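Local coordinates for protein EF0056 (Enterococcus faecalis, PDB 6ORI) that is of unknown function but, as an immunoglobulin-like enterococcal surface protein, is probably involved in surface attachment and biofilm formation, at residues 33-38 and 245-250; 53-58 and 123-128; 57-62 and 133-138; 284-289 and 329-334; 166-171 and 183-188. One frame throughout, in Å; residues are numbered along the deposited sequence.

Interaction 1: 33-38 and 245-250; sequences DLQFNP and KLTKEK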
# COMPACT_ATOMS: atom_id res chain seq x y z
N ASP A 33 -6.89 2.26 8.86
CA ASP A 33 -5.54 2.12 8.30
C ASP A 33 -4.79 1.00 8.98
O ASP A 33 -4.92 0.76 10.18
CB ASP A 33 -4.77 3.42 8.46
CG ASP A 33 -3.69 3.63 7.41
OD1 ASP A 33 -3.56 2.83 6.44
OD2 ASP A 33 -3.01 4.68 7.49
N LEU A 34 -4.01 0.30 8.15
CA LEU A 34 -3.07 -0.71 8.62
C LEU A 34 -1.97 -0.77 7.59
O LEU A 34 -2.23 -0.98 6.40
CB LEU A 34 -3.78 -2.05 8.76
CG LEU A 34 -2.97 -3.21 9.32
CD1 LEU A 34 -2.51 -2.92 10.74
CD2 LEU A 34 -3.79 -4.49 9.25
N GLN A 35 -0.73 -0.51 8.00
CA GLN A 35 0.40 -0.48 7.08
C GLN A 35 1.60 -1.19 7.66
O GLN A 35 1.82 -1.16 8.87
CB GLN A 35 0.82 0.96 6.79
CG GLN A 35 -0.25 1.85 6.23
CD GLN A 35 -0.60 1.53 4.82
OE1 GLN A 35 0.18 0.95 4.07
NE2 GLN A 35 -1.80 1.88 4.45
N PHE A 36 2.38 -1.81 6.78
CA PHE A 36 3.65 -2.45 7.09
C PHE A 36 4.73 -1.68 6.38
O PHE A 36 4.70 -1.54 5.15
CB PHE A 36 3.62 -3.90 6.60
CG PHE A 36 4.90 -4.67 6.80
CD1 PHE A 36 5.29 -5.13 8.05
CD2 PHE A 36 5.70 -4.95 5.72
CE1 PHE A 36 6.46 -5.85 8.20
CE2 PHE A 36 6.87 -5.68 5.89
CZ PHE A 36 7.23 -6.11 7.11
N ASN A 37 5.68 -1.15 7.15
CA ASN A 37 6.70 -0.26 6.59
C ASN A 37 8.10 -0.78 6.92
O ASN A 37 8.69 -0.42 7.94
CB ASN A 37 6.55 1.16 7.12
CG ASN A 37 7.56 2.11 6.49
OD1 ASN A 37 8.10 1.82 5.43
ND2 ASN A 37 7.84 3.20 7.17
N PRO A 38 8.64 -1.63 6.03
CA PRO A 38 10.00 -2.17 6.21
C PRO A 38 11.06 -1.25 5.63
O PRO A 38 10.81 -0.53 4.63
CB PRO A 38 9.94 -3.47 5.39
CG PRO A 38 9.03 -3.13 4.24
CD PRO A 38 8.00 -2.16 4.81
N LYS A 245 -2.45 5.69 -0.98
CA LYS A 245 -2.96 5.96 0.36
C LYS A 245 -1.91 6.66 1.22
O LYS A 245 -0.75 6.24 1.26
CB LYS A 245 -3.43 4.66 1.02
CG LYS A 245 -4.15 4.88 2.34
CD LYS A 245 -4.76 3.59 2.90
CE LYS A 245 -5.60 3.87 4.14
NZ LYS A 245 -6.21 2.62 4.65
N LEU A 246 -2.33 7.74 1.86
CA LEU A 246 -1.47 8.56 2.70
C LEU A 246 -1.89 8.43 4.15
O LEU A 246 -3.06 8.67 4.49
CB LEU A 246 -1.54 10.03 2.27
CG LEU A 246 -1.14 10.26 0.82
CD1 LEU A 246 -1.35 11.71 0.48
CD2 LEU A 246 0.29 9.89 0.58
N THR A 247 -0.95 8.00 4.97
CA THR A 247 -1.13 7.86 6.41
C THR A 247 -0.60 9.13 7.05
O THR A 247 0.58 9.47 6.86
CB THR A 247 -0.30 6.66 6.87
OG1 THR A 247 -0.77 5.47 6.19
CG2 THR A 247 -0.32 6.48 8.38
N LYS A 248 -1.44 9.83 7.80
CA LYS A 248 -1.01 11.06 8.42
C LYS A 248 -0.24 10.86 9.71
O LYS A 248 -0.35 9.83 10.37
CB LYS A 248 -2.23 11.93 8.72
CG LYS A 248 -2.99 12.39 7.49
CD LYS A 248 -4.16 13.31 7.89
CE LYS A 248 -4.98 13.75 6.71
NZ LYS A 248 -6.00 14.75 7.13
N GLU A 249 0.53 11.87 10.07
CA GLU A 249 1.19 11.93 11.37
C GLU A 249 0.22 12.46 12.43
O GLU A 249 0.11 11.89 13.52
CB GLU A 249 2.42 12.83 11.25
CG GLU A 249 3.26 12.94 12.51
CD GLU A 249 3.99 11.66 12.84
OE1 GLU A 249 4.13 10.79 11.95
OE2 GLU A 249 4.43 11.53 14.00
N LYS A 250 -0.47 13.55 12.11
CA LYS A 250 -1.45 14.18 13.00
C LYS A 250 -2.77 14.39 12.21
O LYS A 250 -3.31 13.43 11.68
CB LYS A 250 -0.91 15.48 13.57
CG LYS A 250 0.33 15.31 14.44
CD LYS A 250 -0.02 14.80 15.81
CE LYS A 250 0.67 15.60 16.91
NZ LYS A 250 2.12 15.83 16.65
O HOH W 1 -4.65 0.05 4.97

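Interaction 2: 53-58 and 123-128; sequences FEVYGK and DGLFAG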
# COMPACT_ATOMS: atom_id res chain seq x y z
N PHE A 53 11.32 -2.89 10.68
CA PHE A 53 10.02 -2.41 10.19
C PHE A 53 9.25 -1.73 11.30
O PHE A 53 9.57 -1.88 12.47
CB PHE A 53 9.17 -3.53 9.55
CG PHE A 53 8.63 -4.56 10.54
CD1 PHE A 53 7.41 -4.41 11.16
CD2 PHE A 53 9.39 -5.68 10.83
CE1 PHE A 53 6.95 -5.37 12.05
CE2 PHE A 53 8.92 -6.65 11.69
CZ PHE A 53 7.72 -6.50 12.32
N GLU A 54 8.20 -1.01 10.91
CA GLU A 54 7.18 -0.52 11.83
C GLU A 54 5.82 -0.90 11.27
O GLU A 54 5.67 -1.14 10.05
CB GLU A 54 7.22 1.01 11.96
CG GLU A 54 8.54 1.52 12.46
CD GLU A 54 8.55 3.02 12.70
OE1 GLU A 54 7.92 3.80 11.92
OE2 GLU A 54 9.21 3.43 13.65
N VAL A 55 4.84 -0.96 12.16
CA VAL A 55 3.45 -1.18 11.77
C VAL A 55 2.65 0.05 12.17
O VAL A 55 2.83 0.56 13.28
CB VAL A 55 2.85 -2.45 12.42
CG1 VAL A 55 1.44 -2.71 11.92
CG2 VAL A 55 3.75 -3.64 12.19
N TYR A 56 1.83 0.55 11.25
CA TYR A 56 0.94 1.66 11.55
C TYR A 56 -0.49 1.17 11.56
O TYR A 56 -0.88 0.31 10.77
CB TYR A 56 1.09 2.81 10.52
CG TYR A 56 2.53 3.19 10.31
CD1 TYR A 56 3.39 3.39 11.38
CD2 TYR A 56 3.06 3.30 9.04
CE1 TYR A 56 4.72 3.68 11.18
CE2 TYR A 56 4.39 3.59 8.84
CZ TYR A 56 5.21 3.79 9.91
OH TYR A 56 6.54 4.05 9.67
N GLY A 57 -1.28 1.72 12.46
CA GLY A 57 -2.68 1.36 12.58
C GLY A 57 -3.51 2.52 13.00
O GLY A 57 -3.06 3.37 13.76
N LYS A 58 -4.74 2.59 12.50
CA LYS A 58 -5.66 3.61 12.96
C LYS A 58 -7.08 3.08 12.88
O LYS A 58 -7.50 2.41 11.90
CB LYS A 58 -5.54 4.90 12.14
CG LYS A 58 -6.62 5.87 12.60
CD LYS A 58 -6.55 7.19 11.98
CE LYS A 58 -7.84 7.98 12.21
NZ LYS A 58 -8.35 7.94 13.61
N ASP A 123 -2.65 -8.44 24.36
CA ASP A 123 -1.32 -8.84 23.90
C ASP A 123 -1.06 -8.45 22.45
O ASP A 123 -0.33 -9.13 21.72
CB ASP A 123 -1.12 -10.34 24.11
CG ASP A 123 -1.28 -10.73 25.56
OD1 ASP A 123 -0.57 -10.14 26.41
OD2 ASP A 123 -2.15 -11.58 25.83
N GLY A 124 -1.62 -7.32 22.07
CA GLY A 124 -1.55 -6.83 20.70
C GLY A 124 -0.79 -5.53 20.59
O GLY A 124 0.07 -5.19 21.43
N LEU A 125 -1.06 -4.77 19.53
CA LEU A 125 -0.23 -3.61 19.19
C LEU A 125 -0.78 -2.23 19.53
O LEU A 125 -0.03 -1.36 19.93
CB LEU A 125 0.07 -3.60 17.69
CG LEU A 125 0.72 -4.87 17.14
CD1 LEU A 125 1.15 -4.68 15.70
CD2 LEU A 125 1.90 -5.34 17.96
N PHE A 126 -2.08 -2.02 19.31
CA PHE A 126 -2.64 -0.66 19.24
C PHE A 126 -3.69 -0.41 20.32
O PHE A 126 -4.53 -1.26 20.64
CB PHE A 126 -3.25 -0.44 17.85
CG PHE A 126 -2.25 -0.57 16.73
CD1 PHE A 126 -1.09 0.17 16.74
CD2 PHE A 126 -2.45 -1.46 15.68
CE1 PHE A 126 -0.16 0.05 15.75
CE2 PHE A 126 -1.51 -1.57 14.66
CZ PHE A 126 -0.38 -0.81 14.72
N ALA A 127 -3.64 0.78 20.89
CA ALA A 127 -4.54 1.14 21.98
C ALA A 127 -5.98 1.19 21.47
O ALA A 127 -6.32 1.98 20.57
CB ALA A 127 -4.13 2.46 22.59
N GLY A 128 -6.84 0.34 22.02
CA GLY A 128 -8.20 0.23 21.54
C GLY A 128 -9.02 1.50 21.73
O GLY A 128 -9.88 1.81 20.91

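Interaction 3: 57-62 and 133-138; sequences GKHNIA and DTQTAP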
# COMPACT_ATOMS: atom_id res chain seq x y z
N GLY A 57 -1.28 1.72 12.46
CA GLY A 57 -2.68 1.36 12.58
C GLY A 57 -3.51 2.52 13.00
O GLY A 57 -3.06 3.37 13.76
N LYS A 58 -4.74 2.59 12.50
CA LYS A 58 -5.66 3.61 12.96
C LYS A 58 -7.08 3.08 12.88
O LYS A 58 -7.50 2.41 11.90
CB LYS A 58 -5.54 4.90 12.14
CG LYS A 58 -6.62 5.87 12.60
CD LYS A 58 -6.55 7.19 11.98
CE LYS A 58 -7.84 7.98 12.21
NZ LYS A 58 -8.35 7.94 13.61
N HIS A 59 -7.85 3.42 13.91
CA HIS A 59 -9.29 3.18 13.91
C HIS A 59 -10.01 4.43 14.39
O HIS A 59 -9.40 5.36 14.95
CB HIS A 59 -9.68 1.92 14.68
CG HIS A 59 -9.15 1.86 16.07
ND1 HIS A 59 -7.85 1.50 16.34
CD2 HIS A 59 -9.73 2.13 17.25
CE1 HIS A 59 -7.65 1.55 17.65
NE2 HIS A 59 -8.78 1.95 18.22
N ASN A 60 -11.31 4.48 14.12
CA ASN A 60 -12.06 5.72 14.20
C ASN A 60 -13.09 5.71 15.31
O ASN A 60 -13.59 6.78 15.69
CB ASN A 60 -12.79 5.99 12.88
CG ASN A 60 -11.87 6.01 11.68
OD1 ASN A 60 -10.65 6.15 11.80
ND2 ASN A 60 -12.46 5.88 10.50
N ILE A 61 -13.39 4.52 15.83
CA ILE A 61 -14.32 4.31 16.94
C ILE A 61 -13.65 3.32 17.87
O ILE A 61 -12.98 2.40 17.41
CB ILE A 61 -15.66 3.73 16.43
CG1 ILE A 61 -16.34 4.70 15.45
CG2 ILE A 61 -16.60 3.40 17.58
CD1 ILE A 61 -16.72 6.04 16.07
N ALA A 62 -13.81 3.49 19.18
CA ALA A 62 -13.15 2.63 20.11
C ALA A 62 -13.39 1.16 19.77
O ALA A 62 -14.49 0.78 19.37
CB ALA A 62 -13.62 2.94 21.53
N ASP A 133 -4.75 10.16 16.20
CA ASP A 133 -3.61 10.12 15.30
C ASP A 133 -3.15 8.69 15.04
O ASP A 133 -3.19 7.86 15.95
CB ASP A 133 -2.43 10.89 15.89
CG ASP A 133 -2.75 12.34 16.13
OD1 ASP A 133 -3.65 12.86 15.43
OD2 ASP A 133 -2.07 12.94 16.99
N THR A 134 -2.65 8.43 13.85
CA THR A 134 -2.10 7.13 13.53
C THR A 134 -1.19 6.60 14.62
O THR A 134 -0.33 7.33 15.10
CB THR A 134 -1.31 7.22 12.23
OG1 THR A 134 -2.16 7.75 11.20
CG2 THR A 134 -0.78 5.85 11.81
N GLN A 135 -1.38 5.33 14.97
CA GLN A 135 -0.55 4.65 15.96
C GLN A 135 0.61 3.93 15.31
O GLN A 135 0.49 3.42 14.21
CB GLN A 135 -1.41 3.65 16.77
CG GLN A 135 -2.62 4.28 17.44
CD GLN A 135 -3.22 3.37 18.47
OE1 GLN A 135 -2.50 2.73 19.22
NE2 GLN A 135 -4.53 3.32 18.51
N THR A 136 1.74 3.87 16.02
CA THR A 136 2.93 3.16 15.56
C THR A 136 3.31 2.06 16.53
O THR A 136 3.40 2.30 17.75
CB THR A 136 4.12 4.11 15.40
OG1 THR A 136 3.78 5.09 14.42
CG2 THR A 136 5.40 3.37 14.97
N ALA A 137 3.55 0.88 15.97
CA ALA A 137 4.17 -0.23 16.67
C ALA A 137 5.61 -0.23 16.19
O ALA A 137 5.86 -0.61 15.05
CB ALA A 137 3.48 -1.54 16.32
N PRO A 138 6.55 0.26 17.02
CA PRO A 138 7.93 0.47 16.58
C PRO A 138 8.84 -0.75 16.76
O PRO A 138 8.46 -1.75 17.38
CB PRO A 138 8.38 1.60 17.50
CG PRO A 138 7.71 1.29 18.79
CD PRO A 138 6.35 0.78 18.39
O HOH W 2 -6.45 4.63 16.35

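Interaction 4: 284-289 and 329-334; sequences MVQADK and LIDFAN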
# COMPACT_ATOMS: atom_id res chain seq x y z
N MET A 284 -11.90 10.87 -6.54
CA MET A 284 -11.88 11.26 -5.15
C MET A 284 -12.53 10.16 -4.34
O MET A 284 -13.60 9.67 -4.70
CB MET A 284 -12.66 12.56 -4.98
CG MET A 284 -12.69 13.04 -3.54
SD MET A 284 -13.61 14.56 -3.27
CE MET A 284 -12.45 15.76 -3.89
N VAL A 285 -11.87 9.78 -3.24
CA VAL A 285 -12.30 8.71 -2.35
C VAL A 285 -12.28 9.24 -0.92
O VAL A 285 -11.50 10.10 -0.59
CB VAL A 285 -11.34 7.50 -2.49
CG1 VAL A 285 -11.75 6.35 -1.58
CG2 VAL A 285 -11.26 7.02 -3.95
N GLN A 286 -13.12 8.67 -0.07
CA GLN A 286 -13.24 9.14 1.30
C GLN A 286 -13.05 8.01 2.29
O GLN A 286 -13.64 6.93 2.14
CB GLN A 286 -14.61 9.78 1.48
CG GLN A 286 -15.12 10.38 0.19
CD GLN A 286 -15.88 11.67 0.40
OE1 GLN A 286 -16.73 11.76 1.28
NE2 GLN A 286 -15.58 12.67 -0.41
N ALA A 287 -12.21 8.25 3.29
CA ALA A 287 -12.05 7.35 4.43
C ALA A 287 -13.14 7.67 5.46
O ALA A 287 -12.99 8.61 6.25
CB ALA A 287 -10.65 7.52 5.06
N ASP A 288 -14.23 6.90 5.45
CA ASP A 288 -15.38 7.18 6.30
C ASP A 288 -15.02 7.01 7.78
O ASP A 288 -14.25 6.12 8.14
CB ASP A 288 -16.53 6.23 5.97
CG ASP A 288 -16.73 6.04 4.48
OD1 ASP A 288 -15.94 5.29 3.87
OD2 ASP A 288 -17.68 6.62 3.92
N LYS A 289 -15.60 7.86 8.63
CA LYS A 289 -15.43 7.71 10.08
C LYS A 289 -16.04 6.39 10.52
O LYS A 289 -15.41 5.60 11.22
CB LYS A 289 -16.10 8.87 10.82
N LEU A 329 -9.87 18.03 -6.04
CA LEU A 329 -9.44 16.76 -6.63
C LEU A 329 -9.17 15.67 -5.60
O LEU A 329 -9.31 14.47 -5.90
CB LEU A 329 -8.19 16.93 -7.46
CG LEU A 329 -8.22 17.97 -8.56
CD1 LEU A 329 -6.96 17.92 -9.38
CD2 LEU A 329 -9.43 17.80 -9.46
N ILE A 330 -8.73 16.07 -4.41
CA ILE A 330 -8.34 15.12 -3.37
C ILE A 330 -9.10 15.45 -2.09
O ILE A 330 -9.14 16.60 -1.69
CB ILE A 330 -6.83 15.20 -3.08
CG1 ILE A 330 -6.01 14.80 -4.32
CG2 ILE A 330 -6.43 14.38 -1.84
CD1 ILE A 330 -4.48 15.05 -4.18
N ASP A 331 -9.68 14.43 -1.45
CA ASP A 331 -10.28 14.61 -0.14
C ASP A 331 -9.14 14.42 0.87
O ASP A 331 -8.69 13.31 1.13
CB ASP A 331 -11.44 13.65 0.10
CG ASP A 331 -12.20 13.98 1.37
OD1 ASP A 331 -11.59 14.48 2.33
OD2 ASP A 331 -13.42 13.73 1.42
N PHE A 332 -8.65 15.53 1.40
CA PHE A 332 -7.54 15.50 2.35
C PHE A 332 -7.98 15.16 3.76
O PHE A 332 -7.14 15.13 4.66
CB PHE A 332 -6.83 16.85 2.37
CG PHE A 332 -5.88 17.07 1.22
CD1 PHE A 332 -4.55 16.69 1.31
CD2 PHE A 332 -6.31 17.68 0.06
CE1 PHE A 332 -3.68 16.91 0.27
CE2 PHE A 332 -5.43 17.88 -0.99
CZ PHE A 332 -4.12 17.48 -0.86
N ALA A 333 -9.27 14.90 3.96
CA ALA A 333 -9.79 14.67 5.32
C ALA A 333 -9.32 15.82 6.20
O ALA A 333 -8.72 15.59 7.26
CB ALA A 333 -9.33 13.31 5.86
N ASN A 334 -9.58 17.06 5.77
CA ASN A 334 -9.00 18.23 6.40
C ASN A 334 -9.33 18.28 7.89
O ASN A 334 -10.49 18.10 8.29
CB ASN A 334 -9.45 19.54 5.74
CG ASN A 334 -8.81 19.80 4.36
OD1 ASN A 334 -7.63 19.52 4.10
ND2 ASN A 334 -9.60 20.40 3.48
O HOH W 3 -9.38 11.63 -2.66
O HOH W 4 -9.26 10.67 0.77

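Interaction 5: 166-171 and 183-188; sequences MYRIYL and GIESTG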
# COMPACT_ATOMS: atom_id res chain seq x y z
N MET A 166 7.19 -9.79 -2.19
CA MET A 166 5.98 -9.21 -1.69
C MET A 166 5.78 -9.31 -0.19
O MET A 166 6.39 -10.15 0.50
CB MET A 166 4.79 -9.84 -2.40
CG MET A 166 4.49 -11.27 -2.02
SD MET A 166 3.52 -11.52 -0.50
CE MET A 166 1.93 -10.95 -1.06
N TYR A 167 4.91 -8.44 0.30
CA TYR A 167 4.32 -8.59 1.62
C TYR A 167 2.85 -8.18 1.53
O TYR A 167 2.48 -7.41 0.65
CB TYR A 167 5.04 -7.76 2.67
CG TYR A 167 5.13 -6.28 2.40
CD1 TYR A 167 4.06 -5.43 2.62
CD2 TYR A 167 6.32 -5.73 1.96
CE1 TYR A 167 4.18 -4.06 2.36
CE2 TYR A 167 6.45 -4.38 1.72
CZ TYR A 167 5.39 -3.56 1.93
OH TYR A 167 5.57 -2.21 1.69
N ARG A 168 2.03 -8.73 2.41
CA ARG A 168 0.63 -8.30 2.56
C ARG A 168 0.30 -8.24 4.03
O ARG A 168 0.51 -9.22 4.76
CB ARG A 168 -0.31 -9.28 1.84
CG ARG A 168 -1.81 -8.96 2.00
CD ARG A 168 -2.68 -10.15 1.61
NE ARG A 168 -4.06 -9.78 1.36
CZ ARG A 168 -5.09 -10.62 1.39
NH1 ARG A 168 -4.94 -11.90 1.71
NH2 ARG A 168 -6.30 -10.16 1.10
N ILE A 169 -0.21 -7.11 4.51
CA ILE A 169 -0.70 -6.99 5.86
C ILE A 169 -2.21 -6.74 5.82
O ILE A 169 -2.71 -6.03 4.94
CB ILE A 169 0.07 -5.90 6.64
CG1 ILE A 169 -0.21 -6.03 8.15
CG2 ILE A 169 -0.24 -4.51 6.11
CD1 ILE A 169 0.67 -5.16 9.01
N TYR A 170 -2.94 -7.39 6.71
CA TYR A 170 -4.39 -7.30 6.68
C TYR A 170 -4.97 -7.62 8.04
O TYR A 170 -4.28 -8.11 8.92
CB TYR A 170 -4.99 -8.20 5.58
CG TYR A 170 -4.64 -9.67 5.63
CD1 TYR A 170 -3.38 -10.13 5.24
CD2 TYR A 170 -5.59 -10.62 5.99
CE1 TYR A 170 -3.08 -11.49 5.25
CE2 TYR A 170 -5.29 -11.97 6.01
CZ TYR A 170 -4.03 -12.39 5.62
OH TYR A 170 -3.69 -13.72 5.59
N LEU A 171 -6.25 -7.30 8.21
CA LEU A 171 -6.94 -7.50 9.47
C LEU A 171 -8.06 -8.50 9.29
O LEU A 171 -8.85 -8.38 8.35
CB LEU A 171 -7.51 -6.16 9.91
CG LEU A 171 -8.21 -6.14 11.25
CD1 LEU A 171 -7.22 -6.40 12.36
CD2 LEU A 171 -8.91 -4.79 11.44
N GLY A 183 -10.91 -3.13 2.91
CA GLY A 183 -10.16 -1.89 2.85
C GLY A 183 -8.95 -1.87 3.79
O GLY A 183 -8.08 -1.01 3.63
N ILE A 184 -8.90 -2.79 4.74
CA ILE A 184 -7.85 -2.79 5.76
C ILE A 184 -6.87 -3.89 5.39
O ILE A 184 -6.70 -4.90 6.09
CB ILE A 184 -8.43 -2.96 7.17
CG1 ILE A 184 -9.60 -1.99 7.38
CG2 ILE A 184 -7.36 -2.72 8.23
CD1 ILE A 184 -9.25 -0.51 7.20
N GLU A 185 -6.30 -3.70 4.20
CA GLU A 185 -5.27 -4.57 3.68
C GLU A 185 -4.34 -3.78 2.78
O GLU A 185 -4.77 -2.86 2.06
CB GLU A 185 -5.85 -5.75 2.92
CG GLU A 185 -6.56 -5.46 1.65
CD GLU A 185 -6.88 -6.75 0.92
OE1 GLU A 185 -5.94 -7.39 0.37
OE2 GLU A 185 -8.06 -7.13 0.90
N SER A 186 -3.07 -4.13 2.81
CA SER A 186 -2.09 -3.47 2.00
C SER A 186 -1.10 -4.49 1.52
O SER A 186 -0.59 -5.28 2.31
CB SER A 186 -1.41 -2.41 2.83
OG SER A 186 -0.49 -1.69 2.03
N THR A 187 -0.83 -4.49 0.21
CA THR A 187 0.11 -5.40 -0.44
C THR A 187 1.18 -4.57 -1.14
O THR A 187 0.83 -3.74 -2.00
CB THR A 187 -0.59 -6.30 -1.46
OG1 THR A 187 -1.56 -7.12 -0.81
CG2 THR A 187 0.41 -7.20 -2.21
N GLY A 188 2.45 -4.80 -0.78
CA GLY A 188 3.57 -4.05 -1.32
C GLY A 188 4.75 -4.95 -1.57
O GLY A 188 4.60 -6.16 -1.57

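Interaction 1: 33-38 and 245-250
K245 runs its chain out fully extended until CE and NZ lie beside the carboxylate of D33, the two chains running alongside with opposite headings. K245 NZ makes a salt bridge with D33 OD1 at 3.2 Å; as a hydrogen bond it is weak, and the ammonium also donates to S32 O, its strongest partner, and to Y292 OH. A water joins the group from another side, accepting from K245 NZ at 3.0 Å and from L34 N at 3.3 Å. On the way out, K245 CD passes 3.8 Å from Q35 NE2. The stretches 33-38 and 245-248 cross at 97°, the first from strand 31-38 of the large N-terminal immunoglobulin-like sheet, the second from strand 239-248 of the five-stranded sheet; across this crossing they meet through side chains. T247 makes the next contact: its OG1 donates to the syn lone pair of D33 OD2 at 2.7 Å. T247 OG1 stands anti to the carbonyl carbon and CG2 anti to the backbone N, which leaves CG2 3.4 Å from D33 OD2. The carboxylate is held at its other oxygen too, where Q35 NE2 donates to D33 OD1 at 2.8 Å, also on the syn side, with OD1 almost in the amide plane.

Interaction 2: 53-58 and 123-128
G57 and F126 bring the two backbones nearest, with CA atoms 7.0 Å apart, and no hydrogen bond crosses between strand 53-58 and the irregular segment 123-128. The arrangement is a long connection, between strands 113-117 and 135-144 of the immunoglobulin-like domain, folded back over a strand of the large antiparallel sheet. F126 carries the contact. Its CG stands anti to its own carbonyl carbon (chi1 -60°), and this sends the ring down onto the strand backbone. G57 has no side chain, so the ring can lie directly on the main chain: G57 CA sits 4.0 Å from the ring centroid of F126 and 21° off the normal, a CH-pi contact displaced toward the rim. L125 CB covers the opposite face of the ring, so the phenyl is held between its own neighbour in sequence and the strand. V55 meets the ring at its far end. Its CG1, anti to the backbone N, comes to 3.8 Å from F126 CZ, the two side chains crossing at about a right angle. The same methyl group makes a looser contact with L125 CD1 at 4.3 Å. Farther out, Y118 meets the F126 ring edge-to-face, while R98 NE binds G124 O. The tightest approach is at the leading carbon of the ring, F126 CZ, 3.5 Å from G57 N, while V55 O lies in the ring plane just off the edge, 3.9 Å from F126 CE1.

Interaction 3: 57-62 and 133-138
An antiparallel hydrogen-bonded pair, G57 with Q135, forms the end of the pairing between strands 50-59 and 135-144. G57 N donates to Q135 O at 3.0 Å, tilted 24° from the carbonyl plane, and Q135 N returns the bond to G57 O at 2.9 Å, almost in line with the C=O. Q135 CB packs 3.4 Å from G57 O, and T134 CG2 touches that carbonyl oxygen at 3.9 Å. Inside the large immunoglobulin-like sheet the pairing runs on to V55 and A137; in the other direction the chains diverge, and a water links them. It accepts from H59 N at 3.1 Å and from Q135 NE2 at 3.2 Å, while lying above one face of the imidazole. Q135 extends beyond CG, bringing NE2 to 3.7 Å from H59 CE1, with amide and ring planes 49° apart. Other partners hold both groups: A127 N binds Q135 OE1, Y118 OH pairs with H59 ND1, and G128 O pairs with H59 NE2. K58, whose CB brushes T134 CA at 4.3 Å, curls its tip back to bond H59 O and, more strongly, T132 O.

Interaction 4: 284-289 and 329-334
M284 and D331 meet at about a right angle, with M284 CG 3.9 Å from D331 CB. M284 runs straight out from the backbone as far as SD, then bends (chi3 -77°), which lays CE over the peptide leaving L329, 3.7 Å from L329 C. V285 O also comes to 3.6 Å from D331 CB, so thioether chain and carbonyl touch the same methylene. The backbones come close, yet no direct hydrogen bond joins them; two waters bridge them. One accepts from V285 N at 3.2 Å and from D331 N at 3.1 Å. The second lies 2.7 Å from V285 O and 2.7 Å from D331 O. Each residue thus uses its N-H and its C=O toward water, where paired strands would bond each other.

What sets D331 in place is an Asx turn: A333 N donates to D331 OD1 at 2.9 Å, approaching nearly in line with the C-O bond. With D331 CG anti to its backbone N (chi1 -171°), OD1 is placed to receive the N-H two residues on. F332, inside the turn, stacks on Y254. The two segments are loops at the ends of neighbouring inner strands of the five-stranded sheet. Segment 284-289 leaves strand 277-284, and M284 leans on K300 and V302 of the adjoining strand 300-304; segment 329-334 leads toward strand 340-348, with L329 against V302 and M282, and I330 against M282, I340 and V342.

Interaction 5: 166-171 and 183-188
R168 lies diagonally across from E185 on two antiparallel neighbours, strands 166-173 and 184-189, in the large sheet of the immunoglobulin-like N-terminal half; strand 68-74 pairs with 166-173 along its other edge. Y167 with G188 and I169 with S186 are the hydrogen-bonded pairs, the second held by I169 N to S186 O and S186 N to I169 O, both at 2.9 Å. R168 with T187 and Y170 with E185 are the non-hydrogen-bonded pairs. Following R168 outward, CB and CG pass T187 OG1, CG the nearer at 3.4 Å, and R168 CD still lies 4.0 Å from T187 OG1. CG stands anti to the backbone N (chi1 177°) and the chain stays extended to NE, which carries the guanidinium obliquely over to E185 on the next strand. R168 NE at 3.2 Å and R168 NH2 at 2.9 Å both donate to E185 OE1, a side-on grip on one atom and a salt bridge. The oxygen lies in the guanidinium plane, but both nitrogens reach it from the same side of the carboxylate, whose plane is turned 47° from theirs. R168 NH1 sits 4.0 Å above the Y170 ring, over its centre, and donates to E21 O; the Y170 hydroxyl bonds E21 OE1. Farther along, L171 CB packs against I184 CG2. On the face shared by I169 and S186, Y167 takes the rotamer with CG between backbone N and carbonyl carbon, folding its ring over G188, whose CA lies 4.0 Å from the ring centroid, 22° off the normal.

How the interactions relate
Interactions 2 and 3 share G57 and K58, with centres 6 Å apart. Strand 31-38 of interaction 1 pairs with 50-59 along the edge away from Q135, for example through Q35 N to Y56 O at 2.9 Å. Interaction 5, on the same sheet, packs against interactions 1 and 2, with F36 on Y167 and V55 CG1 3.9 Å from I169 CD1. K248 of interaction 1 is a common residue: its O meets T134 OG1 of interaction 3 at 2.9 Å and its NZ meets F332 O of interaction 4 at 2.7 Å. The bound calcium lies about 11 Å from the side chain of M166 in interaction 5; its ligands, S162, G372, D374, L400 and D402, lie outside all five contacts.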